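Local atomic coordinates of Slr0280 protein (PDB entry 5H3K), a protein that is of unknown function but carries a region related to phosphodiester glycosidases, consistent with a role in cleaving sugar phosphodiesters. Residues A[401-406]-A[414-419]; A[421-426]-A[462-467]; A[430-435]-A[444-449]. One frame throughout, in Å; residues are numbered along the deposited sequence.

Contact 1: residues A[401-406]-A[414-419]; sequences NYLNSG and RYTPAW
Leu403 and Arg414 pair as a parallel beta bridge, Arg414 N donating to Tyr402 O and Asn404 N to Arg414 O (2.9 Å each), which joins the end of strand 397-403 to strand 411-415 within a mixed sheet. Just past the bridge the pairing passes from backbone to side chain. The Asn404 carboxamide crosses Thr416 at about a right angle and uses both of its ends. Its OD1 takes the backbone N-H of Thr416 at 2.9 Å in the carbonyl plane, on a lone pair, while ND2 gives a nearly straight bond (176°) to Thr416 OG1 at 3.0 Å. With CG beside its own backbone N (chi1 -69°), the amide is turned to meet both groups, and ND2 has a further acceptor in Trp360 O. Tyr415 reaches one residue further along the other segment: its hydroxyl donates to Ser405 O at 2.8 Å, lying in that carbonyl's plane, and also bonds to Arg466. Trp419 offers a ring edge to Asn404 O, CZ3 approaching to 3.3 Å, and one of its faces receives CE1 of Tyr415 over the centre. On the side of the sheet carrying Leu403 and Arg414, CD1 of Leu403 lies 4.0 Å from Thr416 CG2, and Arg414 forms a salt bridge with Glu388. Gripped at both ends of its amide, Asn404 is fixed in rotation, and a buried side chain thus continues the strand pairing where the regular backbone ladder stops.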
ATOM      1  N   ASN A 401      21.629  -6.637  19.749  1.00 12.45           N
ATOM      2  CA  ASN A 401      21.007  -7.404  18.675  1.00 13.48           C
ATOM      3  C   ASN A 401      19.620  -6.921  18.259  1.00 14.07           C
ATOM      4  O   ASN A 401      18.993  -7.519  17.375  1.00 10.69           O
ATOM      5  CB  ASN A 401      20.935  -8.886  19.059  1.00 13.72           C
ATOM      6  CG  ASN A 401      22.301  -9.544  19.103  1.00 20.46           C
ATOM      7  OD1 ASN A 401      22.667 -10.171  20.100  1.00 25.12           O
ATOM      8  ND2 ASN A 401      23.069  -9.394  18.025  1.00 16.60           N
ATOM      9  N   TYR A 402      19.136  -5.863  18.903  1.00  7.01           N
ATOM     10  CA  TYR A 402      17.832  -5.298  18.581  1.00 10.94           C
ATOM     11  C   TYR A 402      17.952  -3.785  18.504  1.00 10.76           C
ATOM     12  O   TYR A 402      18.555  -3.155  19.377  1.00  8.67           O
ATOM     13  CB  TYR A 402      16.794  -5.715  19.630  1.00  9.17           C
ATOM     14  CG  TYR A 402      16.786  -7.210  19.824  1.00  8.79           C
ATOM     15  CD1 TYR A 402      16.082  -8.037  18.952  1.00 12.56           C
ATOM     16  CD2 TYR A 402      17.527  -7.802  20.840  1.00 14.55           C
ATOM     17  CE1 TYR A 402      16.097  -9.411  19.107  1.00 11.70           C
ATOM     18  CE2 TYR A 402      17.551  -9.179  21.005  1.00 12.45           C
ATOM     19  CZ  TYR A 402      16.837  -9.974  20.135  1.00 18.08           C
ATOM     20  OH  TYR A 402      16.865 -11.345  20.302  1.00 18.80           O
ATOM     21  N   LEU A 403      17.393  -3.201  17.453  1.00  7.86           N
ATOM     22  CA  LEU A 403      17.479  -1.761  17.262  1.00  5.37           C
ATOM     23  C   LEU A 403      16.101  -1.252  16.899  1.00  5.74           C
ATOM     24  O   LEU A 403      15.496  -1.758  15.948  1.00  5.09           O
ATOM     25  CB  LEU A 403      18.457  -1.455  16.121  1.00  5.72           C
ATOM     26  CG  LEU A 403      18.539  -0.005  15.621  1.00  6.69           C
ATOM     27  CD1 LEU A 403      19.022   0.903  16.749  1.00  8.06           C
ATOM     28  CD2 LEU A 403      19.475   0.089  14.395  1.00  7.09           C
ATOM     29  N   ASN A 404      15.604  -0.271  17.646  1.00  5.74           N
ATOM     30  CA  ASN A 404      14.324   0.356  17.332  1.00  7.15           C
ATOM     31  C   ASN A 404      13.235  -0.659  16.980  1.00  8.76           C
ATOM     32  O   ASN A 404      12.569  -0.531  15.952  1.00  6.42           O
ATOM     33  CB  ASN A 404      14.501   1.363  16.187  1.00  5.95           C
ATOM     34  CG  ASN A 404      15.317   2.575  16.612  1.00  8.48           C
ATOM     35  OD1 ASN A 404      15.383   2.880  17.797  1.00  8.65           O
ATOM     36  ND2 ASN A 404      15.943   3.259  15.660  1.00  8.81           N
ATOM     37  N   SER A 405      13.053  -1.666  17.830  1.00  7.67           N
ATOM     38  CA  SER A 405      12.156  -2.769  17.494  1.00  7.47           C
ATOM     39  C   SER A 405      11.088  -3.041  18.550  1.00  8.20           C
ATOM     40  O   SER A 405      11.335  -2.929  19.758  1.00  6.92           O
ATOM     41  CB  SER A 405      12.970  -4.050  17.238  1.00  6.38           C
ATOM     42  OG  SER A 405      12.127  -5.150  16.883  1.00  6.62           O
ATOM     43  N   GLY A 406       9.901  -3.418  18.087  1.00  7.10           N
ATOM     44  CA  GLY A 406       8.859  -3.910  18.975  1.00  5.55           C
ATOM     45  C   GLY A 406       9.062  -5.362  19.362  1.00  8.00           C
ATOM     46  O   GLY A 406       8.281  -5.920  20.151  1.00  8.37           O
ATOM     47  N   ARG A 414      18.719  -1.236  21.533  1.00  7.37           N
ATOM     48  CA  ARG A 414      19.075   0.169  21.471  1.00  7.87           C
ATOM     49  C   ARG A 414      17.892   0.911  20.854  1.00  6.79           C
ATOM     50  O   ARG A 414      17.204   0.374  19.973  1.00  6.75           O
ATOM     51  CB  ARG A 414      20.342   0.333  20.629  1.00  8.94           C
ATOM     52  CG  ARG A 414      21.179   1.544  20.950  1.00 11.03           C
ATOM     53  CD  ARG A 414      22.554   1.446  20.279  1.00 11.04           C
ATOM     54  NE  ARG A 414      22.506   1.603  18.824  1.00 11.93           N
ATOM     55  CZ  ARG A 414      22.576   2.774  18.201  1.00 12.56           C
ATOM     56  NH1 ARG A 414      22.669   3.906  18.901  1.00 12.72           N
ATOM     57  NH2 ARG A 414      22.538   2.817  16.876  1.00 10.17           N
ATOM     58  N   TYR A 415      17.633   2.118  21.342  1.00  4.92           N
ATOM     59  CA  TYR A 415      16.557   2.953  20.834  1.00  6.01           C
ATOM     60  C   TYR A 415      17.093   4.351  20.562  1.00 10.32           C
ATOM     61  O   TYR A 415      17.617   5.009  21.460  1.00  6.81           O
ATOM     62  CB  TYR A 415      15.396   3.003  21.824  1.00  6.96           C
ATOM     63  CG  TYR A 415      14.638   1.701  21.894  1.00  6.45           C
ATOM     64  CD1 TYR A 415      13.643   1.410  20.963  1.00  8.58           C
ATOM     65  CD2 TYR A 415      14.927   0.748  22.869  1.00  7.39           C
ATOM     66  CE1 TYR A 415      12.940   0.205  21.011  1.00  8.22           C
ATOM     67  CE2 TYR A 415      14.231  -0.466  22.928  1.00  6.64           C
ATOM     68  CZ  TYR A 415      13.239  -0.728  21.993  1.00  8.69           C
ATOM     69  OH  TYR A 415      12.554  -1.930  22.044  1.00  7.82           O
ATOM     70  N   THR A 416      16.971   4.786  19.311  1.00  6.02           N
ATOM     71  CA  THR A 416      17.521   6.064  18.867  1.00  6.31           C
ATOM     72  C   THR A 416      16.360   7.031  18.639  1.00  7.84           C
ATOM     73  O   THR A 416      15.197   6.638  18.780  1.00  8.36           O
ATOM     74  CB  THR A 416      18.360   5.897  17.594  1.00  8.63           C
ATOM     75  OG1 THR A 416      17.498   5.707  16.458  1.00  7.84           O
ATOM     76  CG2 THR A 416      19.313   4.725  17.737  1.00  7.85           C
ATOM     77  N   PRO A 417      16.656   8.306  18.324  1.00  7.51           N
ATOM     78  CA  PRO A 417      15.545   9.222  18.050  1.00 13.06           C
ATOM     79  C   PRO A 417      14.628   8.793  16.901  1.00 11.50           C
ATOM     80  O   PRO A 417      13.496   9.265  16.859  1.00 11.78           O
ATOM     81  CB  PRO A 417      16.260  10.526  17.695  1.00  9.72           C
ATOM     82  CG  PRO A 417      17.493  10.490  18.537  1.00 11.29           C
ATOM     83  CD  PRO A 417      17.921   9.038  18.528  1.00  9.45           C
ATOM     84  N   ALA A 418      15.096   7.935  15.993  1.00 10.00           N
ATOM     85  CA  ALA A 418      14.203   7.382  14.963  1.00 14.51           C
ATOM     86  C   ALA A 418      12.977   6.657  15.540  1.00 13.83           C
ATOM     87  O   ALA A 418      11.916   6.607  14.906  1.00 12.93           O
ATOM     88  CB  ALA A 418      14.972   6.467  14.007  1.00 12.69           C
ATOM     89  N   TRP A 419      13.112   6.087  16.736  1.00  8.70           N
ATOM     90  CA  TRP A 419      11.999   5.427  17.408  1.00  9.37           C
ATOM     91  C   TRP A 419      10.909   6.428  17.766  1.00 11.69           C
ATOM     92  O   TRP A 419       9.720   6.135  17.667  1.00 11.46           O
ATOM     93  CB  TRP A 419      12.502   4.734  18.677  1.00  8.40           C
ATOM     94  CG  TRP A 419      11.480   3.956  19.474  1.00  8.54           C
ATOM     95  CD1 TRP A 419      10.939   4.302  20.682  1.00 10.53           C
ATOM     96  CD2 TRP A 419      10.916   2.684  19.134  1.00  8.02           C
ATOM     97  NE1 TRP A 419      10.067   3.327  21.109  1.00  9.68           N
ATOM     98  CE2 TRP A 419      10.044   2.323  20.184  1.00 10.31           C
ATOM     99  CE3 TRP A 419      11.067   1.818  18.045  1.00  9.71           C
ATOM    100  CZ2 TRP A 419       9.317   1.122  20.166  1.00  9.47           C
ATOM    101  CZ3 TRP A 419      10.341   0.630  18.035  1.00  8.71           C
ATOM    102  CH2 TRP A 419       9.482   0.294  19.085  1.00  8.91           C
TER

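Contact 2: residues A[421-426]-A[462-467]; sequences PSYIPL and LIIDRG
Tyr423 OH is held by three groups. Arg466 NH2 donates to Tyr423 OH at 2.8 Å, Leu426 N reaches the same Tyr423 OH at 3.3 Å, and Glu430 OE2 completes the set. The arginine bond is bent (142°) and leaves the guanidinium at a tilt, since the hydroxyl lies 20° out of that plane and the ring is turned 49° against it. The two side chains come from opposite directions; an extended run from CG to NE carries the Arg466 guanidinium out to the phenol. Glu430 also forms a salt bridge with Arg466 NE, so acid, phenol and arginine make one buried polar cluster, whose charges probably offset each other. This cluster lies where the short strand 422-423, which pairs with strand 454-455 in a separate two-stranded sheet, packs over strand 460-466 of the large mixed sheet. The two backbones run nearly the same way without bonding to each other. Along the tyrosine, contact is apolar: Leu462 CD1 meets Tyr423 CB at 3.7 Å, and Ile464 CD1 approaches Tyr423 CE2 at 3.5 Å. Ile464 CG2 lies against one face of the Arg466 guanidinium, toward its rim. Tyr415 stacks with the Tyr423 ring, and Leu426 CD1 rests 3.8 Å from Arg466 NH2.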
ATOM      1  N   PRO A 421      10.333  10.338  20.411  1.00 19.30           N
ATOM      2  CA  PRO A 421      10.817  11.149  21.534  1.00 15.90           C
ATOM      3  C   PRO A 421      10.945  10.363  22.837  1.00 18.17           C
ATOM      4  O   PRO A 421      11.699  10.789  23.711  1.00 18.14           O
ATOM      5  CB  PRO A 421       9.725  12.223  21.679  1.00 20.82           C
ATOM      6  CG  PRO A 421       9.118  12.326  20.310  1.00 19.50           C
ATOM      7  CD  PRO A 421       9.102  10.894  19.821  1.00 18.59           C
ATOM      8  N   SER A 422      10.244   9.242  22.971  1.00 14.05           N
ATOM      9  CA  SER A 422      10.295   8.497  24.231  1.00 17.43           C
ATOM     10  C   SER A 422      10.293   6.981  24.070  1.00 18.49           C
ATOM     11  O   SER A 422       9.984   6.454  23.000  1.00 18.65           O
ATOM     12  CB  SER A 422       9.147   8.927  25.158  1.00 22.83           C
ATOM     13  OG  SER A 422       7.955   8.227  24.851  1.00 26.14           O
ATOM     14  N   TYR A 423      10.651   6.288  25.145  1.00 14.92           N
ATOM     15  CA  TYR A 423      10.569   4.838  25.196  1.00 16.69           C
ATOM     16  C   TYR A 423       9.750   4.393  26.404  1.00 20.58           C
ATOM     17  O   TYR A 423       9.923   4.912  27.507  1.00 20.00           O
ATOM     18  CB  TYR A 423      11.970   4.217  25.243  1.00 11.81           C
ATOM     19  CG  TYR A 423      11.943   2.733  25.522  1.00 15.14           C
ATOM     20  CD1 TYR A 423      11.545   1.827  24.545  1.00 14.22           C
ATOM     21  CD2 TYR A 423      12.312   2.230  26.765  1.00 14.95           C
ATOM     22  CE1 TYR A 423      11.505   0.464  24.801  1.00 13.04           C
ATOM     23  CE2 TYR A 423      12.281   0.869  27.027  1.00 13.88           C
ATOM     24  CZ  TYR A 423      11.881  -0.013  26.043  1.00 13.94           C
ATOM     25  OH  TYR A 423      11.845  -1.368  26.307  1.00 14.95           O
ATOM     26  N   ILE A 424       8.837   3.451  26.186  1.00 20.22           N
ATOM     27  CA  ILE A 424       8.073   2.839  27.269  1.00 17.20           C
ATOM     28  C   ILE A 424       8.473   1.377  27.331  1.00 17.25           C
ATOM     29  O   ILE A 424       8.462   0.701  26.299  1.00 17.25           O
ATOM     30  CB  ILE A 424       6.555   2.927  26.991  1.00 24.35           C
ATOM     31  CG1 ILE A 424       6.111   4.382  26.891  1.00 21.39           C
ATOM     32  CG2 ILE A 424       5.770   2.187  28.061  1.00 20.17           C
ATOM     33  CD1 ILE A 424       4.673   4.555  26.439  1.00 24.68           C
ATOM     34  N   PRO A 425       8.833   0.874  28.532  1.00 19.93           N
ATOM     35  CA  PRO A 425       9.382  -0.489  28.593  1.00 19.69           C
ATOM     36  C   PRO A 425       8.416  -1.532  28.041  1.00 22.10           C
ATOM     37  O   PRO A 425       7.215  -1.444  28.290  1.00 21.14           O
ATOM     38  CB  PRO A 425       9.654  -0.717  30.092  1.00 19.99           C
ATOM     39  CG  PRO A 425       8.964   0.395  30.812  1.00 21.26           C
ATOM     40  CD  PRO A 425       8.837   1.537  29.851  1.00 21.98           C
ATOM     41  N   LEU A 426       8.944  -2.491  27.286  1.00 18.51           N
ATOM     42  CA  LEU A 426       8.113  -3.495  26.633  1.00 19.69           C
ATOM     43  C   LEU A 426       8.137  -4.809  27.392  1.00 20.38           C
ATOM     44  O   LEU A 426       7.386  -5.727  27.076  1.00 21.38           O
ATOM     45  CB  LEU A 426       8.578  -3.716  25.194  1.00 17.15           C
ATOM     46  CG  LEU A 426       8.445  -2.563  24.203  1.00 20.00           C
ATOM     47  CD1 LEU A 426       9.146  -2.903  22.891  1.00 11.90           C
ATOM     48  CD2 LEU A 426       6.976  -2.248  23.957  1.00 22.63           C
ATOM     49  N   LEU A 462      19.091   5.293  23.847  1.00  6.08           N
ATOM     50  CA  LEU A 462      18.974   4.488  25.052  1.00  6.89           C
ATOM     51  C   LEU A 462      19.515   3.100  24.770  1.00  6.95           C
ATOM     52  O   LEU A 462      19.316   2.556  23.671  1.00  7.62           O
ATOM     53  CB  LEU A 462      17.518   4.384  25.497  1.00  6.52           C
ATOM     54  CG  LEU A 462      16.792   5.693  25.789  1.00  9.72           C
ATOM     55  CD1 LEU A 462      15.357   5.410  26.255  1.00  9.36           C
ATOM     56  CD2 LEU A 462      17.565   6.477  26.863  1.00  8.75           C
ATOM     57  N   ILE A 463      20.235   2.541  25.739  1.00  5.72           N
ATOM     58  CA  ILE A 463      20.562   1.129  25.713  1.00  6.54           C
ATOM     59  C   ILE A 463      19.634   0.438  26.701  1.00  8.93           C
ATOM     60  O   ILE A 463      19.519   0.853  27.865  1.00  7.82           O
ATOM     61  CB  ILE A 463      22.019   0.865  26.099  1.00  7.16           C
ATOM     62  CG1 ILE A 463      22.964   1.495  25.072  1.00  7.96           C
ATOM     63  CG2 ILE A 463      22.252  -0.636  26.215  1.00  8.00           C
ATOM     64  CD1 ILE A 463      24.439   1.620  25.550  1.00  7.87           C
ATOM     65  N   ILE A 464      18.948  -0.597  26.227  1.00  9.54           N
ATOM     66  CA  ILE A 464      18.000  -1.349  27.046  1.00  8.99           C
ATOM     67  C   ILE A 464      18.541  -2.757  27.277  1.00 13.29           C
ATOM     68  O   ILE A 464      18.848  -3.486  26.325  1.00  9.96           O
ATOM     69  CB  ILE A 464      16.608  -1.445  26.376  1.00  9.84           C
ATOM     70  CG1 ILE A 464      15.961  -0.058  26.263  1.00  9.19           C
ATOM     71  CG2 ILE A 464      15.700  -2.385  27.154  1.00 11.51           C
ATOM     72  CD1 ILE A 464      15.752   0.636  27.587  1.00 12.75           C
ATOM     73  N   ASP A 465      18.689  -3.136  28.541  1.00 12.04           N
ATOM     74  CA  ASP A 465      19.173  -4.476  28.858  1.00 16.68           C
ATOM     75  C   ASP A 465      17.987  -5.312  29.313  1.00 15.45           C
ATOM     76  O   ASP A 465      17.346  -4.994  30.316  1.00 14.33           O
ATOM     77  CB  ASP A 465      20.243  -4.404  29.952  1.00 18.35           C
ATOM     78  CG  ASP A 465      20.830  -5.761  30.303  1.00 22.65           C
ATOM     79  OD1 ASP A 465      20.467  -6.773  29.654  1.00 20.64           O
ATOM     80  OD2 ASP A 465      21.682  -5.804  31.226  1.00 24.23           O
ATOM     81  N   ARG A 466      17.689  -6.362  28.557  1.00 14.76           N
ATOM     82  CA  ARG A 466      16.635  -7.298  28.927  1.00 15.98           C
ATOM     83  C   ARG A 466      17.271  -8.627  29.324  1.00 14.29           C
ATOM     84  O   ARG A 466      17.942  -9.278  28.513  1.00 16.44           O
ATOM     85  CB  ARG A 466      15.642  -7.475  27.767  1.00 16.04           C
ATOM     86  CG  ARG A 466      15.039  -6.156  27.292  1.00 13.45           C
ATOM     87  CD  ARG A 466      13.999  -6.369  26.207  1.00 10.36           C
ATOM     88  NE  ARG A 466      13.266  -5.145  25.919  1.00 10.64           N
ATOM     89  CZ  ARG A 466      13.194  -4.578  24.719  1.00 11.30           C
ATOM     90  NH1 ARG A 466      13.820  -5.126  23.694  1.00  9.68           N
ATOM     91  NH2 ARG A 466      12.495  -3.459  24.550  1.00 10.96           N
ATOM     92  N   GLY A 467      17.102  -9.002  30.591  1.00 19.58           N
ATOM     93  CA  GLY A 467      17.671 -10.242  31.099  1.00 22.97           C
ATOM     94  C   GLY A 467      19.089 -10.142  31.647  1.00 23.44           C
ATOM     95  O   GLY A 467      19.831 -11.134  31.644  1.00 24.85           O
TER

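Contact 3: residues A[430-435]-A[444-449]; sequences EQVYVV and YPLPKA
Val432 CG1 sits between two neighbours of the opposite strand, 3.9 Å from Leu446 CG and 3.8 Å from Tyr444 CB. A chi1 of 58° places this methyl between the backbone N and the carbonyl carbon, from where it also approaches the edge of the Tyr444 ring. Farther along, Val434 CG2 reaches Tyr444 CE2 at 4.2 Å, and Met454 touches Val432, Val434, Tyr444 and Leu446, closing over this apolar side. The backbones beneath form a beta hairpin of strands 430-436 and 439-446, twisted so that the short strand axes run 142° apart. Glu430 with Leu446 and Val432 with Tyr444 are hydrogen-bonded pairs, flanking the non-hydrogen-bonded pair of Gln431 with Pro445. The bond from Val432 N to Tyr444 O is almost straight (179°), whereas Glu430 N approaches Leu446 O from above the carbonyl plane. Pro445 has no N-H to give, and its non-hydrogen-bonded place spares the ladder. On the opposite side of the hairpin, Gln431 bends at chi2 and brings NE2 within 3.3 Å of Pro445 CB, while its OE1 bonds to Gln443. At the polar end, the Glu430 carboxylate, its OE2 4.1 Å from Leu446 CD1, turns to Tyr423 and Arg466.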
ATOM      1  N   GLU A 430      13.582  -4.284  33.096  1.00 18.76           N
ATOM      2  CA  GLU A 430      14.587  -3.793  32.153  1.00 19.08           C
ATOM      3  C   GLU A 430      15.545  -2.854  32.874  1.00 21.93           C
ATOM      4  O   GLU A 430      15.175  -2.239  33.880  1.00 22.79           O
ATOM      5  CB  GLU A 430      13.916  -3.059  30.981  1.00 16.89           C
ATOM      6  CG  GLU A 430      13.010  -3.954  30.160  1.00 18.67           C
ATOM      7  CD  GLU A 430      12.503  -3.297  28.890  1.00 16.43           C
ATOM      8  OE1 GLU A 430      11.990  -4.040  28.027  1.00 20.31           O
ATOM      9  OE2 GLU A 430      12.613  -2.057  28.747  1.00 14.20           O
ATOM     10  N   GLN A 431      16.774  -2.753  32.368  1.00 15.98           N
ATOM     11  CA  GLN A 431      17.698  -1.709  32.804  1.00 17.98           C
ATOM     12  C   GLN A 431      17.910  -0.754  31.637  1.00 14.72           C
ATOM     13  O   GLN A 431      18.110  -1.203  30.503  1.00 13.34           O
ATOM     14  CB  GLN A 431      19.042  -2.314  33.209  1.00 19.62           C
ATOM     15  CG  GLN A 431      19.080  -2.873  34.623  1.00 30.16           C
ATOM     16  CD  GLN A 431      18.964  -1.787  35.684  1.00 27.94           C
ATOM     17  OE1 GLN A 431      19.754  -0.840  35.717  1.00 30.03           O
ATOM     18  NE2 GLN A 431      17.975  -1.919  36.552  1.00 31.81           N
ATOM     19  N   VAL A 432      17.869   0.550  31.897  1.00 11.57           N
ATOM     20  CA  VAL A 432      18.145   1.517  30.836  1.00 12.83           C
ATOM     21  C   VAL A 432      19.406   2.323  31.124  1.00 13.57           C
ATOM     22  O   VAL A 432      19.637   2.750  32.264  1.00 12.95           O
ATOM     23  CB  VAL A 432      16.943   2.463  30.556  1.00 12.99           C
ATOM     24  CG1 VAL A 432      16.546   3.237  31.805  1.00 15.23           C
ATOM     25  CG2 VAL A 432      17.261   3.435  29.390  1.00 10.82           C
ATOM     26  N   TYR A 433      20.219   2.520  30.085  1.00  7.81           N
ATOM     27  CA  TYR A 433      21.375   3.404  30.157  1.00  9.47           C
ATOM     28  C   TYR A 433      21.141   4.541  29.187  1.00 11.22           C
ATOM     29  O   TYR A 433      20.924   4.308  27.987  1.00  8.83           O
ATOM     30  CB  TYR A 433      22.655   2.648  29.791  1.00  9.26           C
ATOM     31  CG  TYR A 433      22.902   1.446  30.675  1.00 11.08           C
ATOM     32  CD1 TYR A 433      23.784   1.514  31.748  1.00 14.50           C
ATOM     33  CD2 TYR A 433      22.240   0.241  30.452  1.00 11.95           C
ATOM     34  CE1 TYR A 433      24.006   0.406  32.567  1.00 14.78           C
ATOM     35  CE2 TYR A 433      22.451  -0.869  31.266  1.00 17.15           C
ATOM     36  CZ  TYR A 433      23.335  -0.779  32.319  1.00 20.62           C
ATOM     37  OH  TYR A 433      23.544  -1.885  33.111  1.00 16.75           O
ATOM     38  N   VAL A 434      21.158   5.766  29.707  1.00  7.99           N
ATOM     39  CA  VAL A 434      20.936   6.947  28.887  1.00  7.91           C
ATOM     40  C   VAL A 434      22.266   7.412  28.300  1.00 12.04           C
ATOM     41  O   VAL A 434      23.246   7.593  29.031  1.00 11.13           O
ATOM     42  CB  VAL A 434      20.292   8.088  29.698  1.00  9.08           C
ATOM     43  CG1 VAL A 434      19.998   9.271  28.796  1.00 10.06           C
ATOM     44  CG2 VAL A 434      19.019   7.607  30.371  1.00 11.70           C
ATOM     45  N   VAL A 435      22.306   7.584  26.981  1.00  5.86           N
ATOM     46  CA  VAL A 435      23.512   8.050  26.297  1.00  7.11           C
ATOM     47  C   VAL A 435      23.235   9.408  25.654  1.00 10.59           C
ATOM     48  O   VAL A 435      22.235   9.585  24.952  1.00  9.03           O
ATOM     49  CB  VAL A 435      23.997   7.031  25.237  1.00  8.28           C
ATOM     50  CG1 VAL A 435      25.292   7.510  24.596  1.00  9.09           C
ATOM     51  CG2 VAL A 435      24.192   5.653  25.870  1.00  7.56           C
ATOM     52  N   TYR A 444      18.919   3.583  34.994  1.00 18.21           N
ATOM     53  CA  TYR A 444      17.715   3.392  35.805  1.00 20.22           C
ATOM     54  C   TYR A 444      17.119   2.014  35.577  1.00 25.65           C
ATOM     55  O   TYR A 444      17.217   1.465  34.477  1.00 18.73           O
ATOM     56  CB  TYR A 444      16.621   4.395  35.436  1.00 18.63           C
ATOM     57  CG  TYR A 444      17.012   5.840  35.441  1.00 25.99           C
ATOM     58  CD1 TYR A 444      17.198   6.528  36.633  1.00 28.00           C
ATOM     59  CD2 TYR A 444      17.146   6.538  34.253  1.00 21.21           C
ATOM     60  CE1 TYR A 444      17.541   7.870  36.636  1.00 31.39           C
ATOM     61  CE2 TYR A 444      17.487   7.880  34.243  1.00 26.69           C
ATOM     62  CZ  TYR A 444      17.685   8.542  35.437  1.00 30.93           C
ATOM     63  OH  TYR A 444      18.021   9.880  35.415  1.00 30.88           O
ATOM     64  N   PRO A 445      16.459   1.461  36.610  1.00 28.89           N
ATOM     65  CA  PRO A 445      15.652   0.260  36.398  1.00 23.22           C
ATOM     66  C   PRO A 445      14.306   0.665  35.810  1.00 24.66           C
ATOM     67  O   PRO A 445      13.801   1.744  36.129  1.00 24.28           O
ATOM     68  CB  PRO A 445      15.465  -0.279  37.817  1.00 25.21           C
ATOM     69  CG  PRO A 445      15.453   0.972  38.671  1.00 25.16           C
ATOM     70  CD  PRO A 445      16.449   1.900  38.021  1.00 27.49           C
ATOM     71  N   LEU A 446      13.760  -0.165  34.928  1.00 21.32           N
ATOM     72  CA  LEU A 446      12.399   0.014  34.437  1.00 22.80           C
ATOM     73  C   LEU A 446      11.675  -1.275  34.784  1.00 27.34           C
ATOM     74  O   LEU A 446      11.687  -2.228  33.996  1.00 23.46           O
ATOM     75  CB  LEU A 446      12.385   0.239  32.922  1.00 22.23           C
ATOM     76  CG  LEU A 446      13.131   1.456  32.396  1.00 22.58           C
ATOM     77  CD1 LEU A 446      13.164   1.440  30.858  1.00 20.41           C
ATOM     78  CD2 LEU A 446      12.488   2.729  32.914  1.00 20.83           C
ATOM     79  N   PRO A 447      11.056  -1.321  35.976  1.00 27.92           N
ATOM     80  CA  PRO A 447      10.614  -2.609  36.516  1.00 24.29           C
ATOM     81  C   PRO A 447       9.381  -3.166  35.816  1.00 27.31           C
ATOM     82  O   PRO A 447       9.233  -4.381  35.745  1.00 25.53           O
ATOM     83  CB  PRO A 447      10.267  -2.268  37.966  1.00 26.59           C
ATOM     84  CG  PRO A 447       9.815  -0.846  37.905  1.00 25.40           C
ATOM     85  CD  PRO A 447      10.672  -0.195  36.848  1.00 27.14           C
ATOM     86  N   LYS A 448       8.508  -2.304  35.308  1.00 25.69           N
ATOM     87  CA  LYS A 448       7.199  -2.788  34.901  1.00 31.07           C
ATOM     88  C   LYS A 448       6.688  -2.367  33.547  1.00 27.09           C
ATOM     89  O   LYS A 448       6.592  -1.184  33.254  1.00 27.44           O
ATOM     90  CB  LYS A 448       6.153  -2.416  35.954  1.00 32.79           C
ATOM     91  CG  LYS A 448       6.075  -3.410  37.086  1.00 31.89           C
ATOM     92  CD  LYS A 448       5.754  -2.736  38.405  1.00 36.80           C
ATOM     93  CE  LYS A 448       5.622  -3.782  39.499  1.00 33.43           C
ATOM     94  NZ  LYS A 448       6.721  -4.793  39.423  1.00 29.31           N
ATOM     95  N   ALA A 449       6.411  -3.379  32.732  1.00 27.35           N
ATOM     96  CA  ALA A 449       5.315  -3.379  31.759  1.00 33.65           C
ATOM     97  C   ALA A 449       5.510  -2.807  30.343  1.00 36.00           C
ATOM     98  O   ALA A 449       5.782  -3.615  29.452  1.00 42.15           O
ATOM     99  CB  ALA A 449       3.962  -2.970  32.412  1.00 35.78           C
TER

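From the N terminus, contact 1 comes first and closes the short loop between strands 397-403 and 411-415, finishing before contact 2 opens at 421-426. Contact 2 then spans a longer excursion to 462-467, and contact 3, the hairpin of 430-435 with 444-449, is nested wholly inside it. All three reach the same mixed sheet, in which strand 460-466 lies between strands 411-415 and 430-436 and so connects the first contact to the third, which do not touch directly. A polar chain from Tyr415 through Arg466 to Glu430 runs through all three contacts, and the backbone bond between Tyr415 O and Leu462 N ties contact 1 to contact 2.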